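Putative malic enzyme ((S)-malate:NAD+ oxidoreductase (decarboxylating)) (Streptococcus pyogenes, PDB 2A9F) probably catalyses the NAD+-dependent oxidative decarboxylation of (S)-malate, as other malic enzymes do, with the help of a divalent metal ion such as magnesium or manganese. Local coordinates at residues I134-I139 against F145-R150. Sequence-based numbering, arbitrary orientation.
Sequences INLEDI and FEIEQR. With MG (magnesium ion), chain C.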
loop_
_atom_site.group_PDB
_atom_site.type_symbol
_atom_site.label_atom_id
_atom_site.label_comp_id
_atom_site.label_asym_id
_atom_site.label_seq_id
_atom_site.Cartn_x
_atom_site.Cartn_y
_atom_site.Cartn_z
ATOM N N ILE A 134 6.174 3.587 8.879
ATOM C CA ILE A 134 5.087 4.488 8.524
ATOM C C ILE A 134 5.522 5.942 8.529
ATOM O O ILE A 134 6.054 6.419 9.525
ATOM C CB ILE A 134 3.913 4.378 9.507
ATOM C CG1 ILE A 134 3.405 2.931 9.585
ATOM C CG2 ILE A 134 2.805 5.310 9.060
ATOM C CD1 ILE A 134 2.985 2.326 8.243
ATOM N N ASN A 135 5.298 6.641 7.421
ATOM C CA ASN A 135 5.633 8.054 7.335
ATOM C C ASN A 135 4.355 8.871 7.154
ATOM O O ASN A 135 3.816 8.945 6.047
ATOM C CB ASN A 135 6.588 8.323 6.170
ATOM C CG ASN A 135 6.672 9.811 5.805
ATOM O OD1 ASN A 135 5.868 10.311 5.024
ATOM N ND2 ASN A 135 7.642 10.520 6.379
ATOM N N LEU A 136 3.857 9.460 8.247
ATOM C CA LEU A 136 2.655 10.286 8.193
ATOM C C LEU A 136 3.017 11.583 7.476
ATOM O O LEU A 136 4.037 12.198 7.782
ATOM C CB LEU A 136 2.140 10.576 9.599
ATOM C CG LEU A 136 1.497 9.365 10.274
ATOM C CD1 LEU A 136 1.194 9.672 11.734
ATOM C CD2 LEU A 136 0.247 8.972 9.517
ATOM N N GLU A 137 2.187 11.994 6.522
ATOM C CA GLU A 137 2.483 13.195 5.748
ATOM C C GLU A 137 1.307 14.124 5.501
ATOM O O GLU A 137 0.183 13.697 5.257
ATOM C CB GLU A 137 3.084 12.801 4.394
ATOM C CG GLU A 137 3.609 13.964 3.558
ATOM C CD GLU A 137 4.987 14.446 4.007
ATOM O OE1 GLU A 137 5.821 13.596 4.396
ATOM O OE2 GLU A 137 5.239 15.671 3.944
ATOM N N ASP A 138 1.600 15.409 5.559
ATOM C CA ASP A 138 0.623 16.442 5.314
ATOM C C ASP A 138 -0.741 16.319 5.990
ATOM O O ASP A 138 -1.755 16.637 5.381
ATOM C CB ASP A 138 0.429 16.607 3.800
ATOM C CG ASP A 138 1.710 17.024 3.087
ATOM O OD1 ASP A 138 2.724 17.320 3.772
ATOM O OD2 ASP A 138 1.694 17.059 1.836
ATOM N N ILE A 139 -0.790 15.849 7.232
ATOM C CA ILE A 139 -2.078 15.803 7.907
ATOM C C ILE A 139 -2.107 17.024 8.845
ATOM O O ILE A 139 -1.152 17.289 9.573
ATOM C CB ILE A 139 -2.323 14.465 8.686
ATOM C CG1 ILE A 139 -2.145 14.672 10.178
ATOM C CG2 ILE A 139 -1.411 13.372 8.179
ATOM C CD1 ILE A 139 -2.524 13.452 11.003
ATOM N N PHE A 145 -0.924 15.656 15.710
ATOM C CA PHE A 145 -0.071 15.402 16.866
ATOM C C PHE A 145 -0.547 14.214 17.690
ATOM O O PHE A 145 0.264 13.453 18.220
ATOM C CB PHE A 145 0.012 16.650 17.737
ATOM C CG PHE A 145 0.580 17.837 17.021
ATOM C CD1 PHE A 145 1.905 17.837 16.594
ATOM C CD2 PHE A 145 -0.218 18.942 16.739
ATOM C CE1 PHE A 145 2.430 18.926 15.890
ATOM C CE2 PHE A 145 0.292 20.035 16.039
ATOM C CZ PHE A 145 1.618 20.030 15.611
ATOM N N GLU A 146 -1.860 14.046 17.787
ATOM C CA GLU A 146 -2.416 12.942 18.553
ATOM C C GLU A 146 -2.286 11.629 17.768
ATOM O O GLU A 146 -1.972 10.581 18.335
ATOM C CB GLU A 146 -3.888 13.226 18.891
ATOM C CG GLU A 146 -4.517 12.206 19.840
ATOM C CD GLU A 146 -6.021 12.379 19.992
ATOM O OE1 GLU A 146 -6.640 11.556 20.698
ATOM O OE2 GLU A 146 -6.589 13.329 19.408
ATOM N N ILE A 147 -2.531 11.691 16.462
ATOM C CA ILE A 147 -2.421 10.510 15.606
ATOM C C ILE A 147 -1.015 9.916 15.677
ATOM O O ILE A 147 -0.851 8.700 15.759
ATOM C CB ILE A 147 -2.721 10.861 14.134
ATOM C CG1 ILE A 147 -4.195 11.229 13.982
ATOM C CG2 ILE A 147 -2.335 9.697 13.224
ATOM C CD1 ILE A 147 -4.578 11.577 12.578
ATOM N N GLU A 148 -0.005 10.781 15.655
ATOM C CA GLU A 148 1.373 10.325 15.702
ATOM C C GLU A 148 1.748 9.716 17.041
ATOM O O GLU A 148 2.415 8.681 17.090
ATOM C CB GLU A 148 2.332 11.472 15.405
ATOM C CG GLU A 148 3.753 10.993 15.217
ATOM C CD GLU A 148 4.778 12.097 15.358
ATOM O OE1 GLU A 148 4.849 12.712 16.443
ATOM O OE2 GLU A 148 5.521 12.345 14.388
ATOM N N GLN A 149 1.328 10.359 18.126
ATOM C CA GLN A 149 1.648 9.873 19.462
ATOM C C GLN A 149 0.974 8.542 19.784
ATOM O O GLN A 149 1.587 7.649 20.370
ATOM C CB GLN A 149 1.274 10.929 20.499
ATOM C CG GLN A 149 2.000 12.258 20.286
ATOM C CD GLN A 149 3.515 12.097 20.193
ATOM O OE1 GLN A 149 4.191 11.830 21.192
ATOM N NE2 GLN A 149 4.052 12.251 18.984
ATOM N N ARG A 150 -0.288 8.413 19.402
ATOM C CA ARG A 150 -1.014 7.179 19.641
ATOM C C ARG A 150 -0.430 6.078 18.747
ATOM O O ARG A 150 -0.450 4.898 19.105
ATOM C CB ARG A 150 -2.505 7.372 19.324
ATOM C CG ARG A 150 -3.315 8.066 20.413
ATOM C CD ARG A 150 -3.840 7.073 21.452
ATOM N NE ARG A 150 -4.877 6.220 20.882
ATOM C CZ ARG A 150 -6.078 6.657 20.511
ATOM N NH1 ARG A 150 -6.400 7.936 20.658
ATOM N NH2 ARG A 150 -6.951 5.818 19.968
HETATM MG MG MG C . 4.731 17.541 3.645
HETATM O O HOH W 1 4.293 17.332 1.720
HETATM O O HOH W 2 4.462 19.690 3.805
#
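L136 and I147 form the apolar seam by which segment 134-139, which carries two metal ligands, is packed against the next helix of a beta-alpha-beta unit. The CD1 branch of L136 does the touching: it lies 3.8 Å from CG2 of I147 and also rests on the helix backbone, 4.0 Å from CA of E148. I147 turns CG2 anti to its backbone N, which brings that methyl to the leucine and lets CG1 run toward I139. I139 and I147 point their ends at each other, tip to tip; the CD1-to-CD1 spacing is doubtful, but CD1 of I139 also lies 4.1 Å from CB of I147. On the helix side, T117 and I120 of helix 117-127 also touch I147.

No hydrogen bond joins the two segments. OE2 of E148 accepts one from N of H161, at the end of the unit's next strand, 159-161, while R150 makes salt bridges with E118 and E154 and a long one with E146 of its own helix.

The metal chemistry sits on the side of segment 134-139 facing away from the helix. OE2 of E137 and OD1 of D138 each bind magnesium at 2.0 Å, water 2 lies 2.2 Å from the ion, and water 1 and D163 complete the observed ligands. E137 reaches it with CG anti to its backbone N (chi1 -172°) and a bend at chi2. A hydrogen bond from N of L78 to OD2 of D138 helps to orient that carboxylate.

The division of labour is plain: hydrocarbon faces the helix at L136 and I139, while the intervening consecutive acids face the cation, whose charge probably offsets their mutual repulsion.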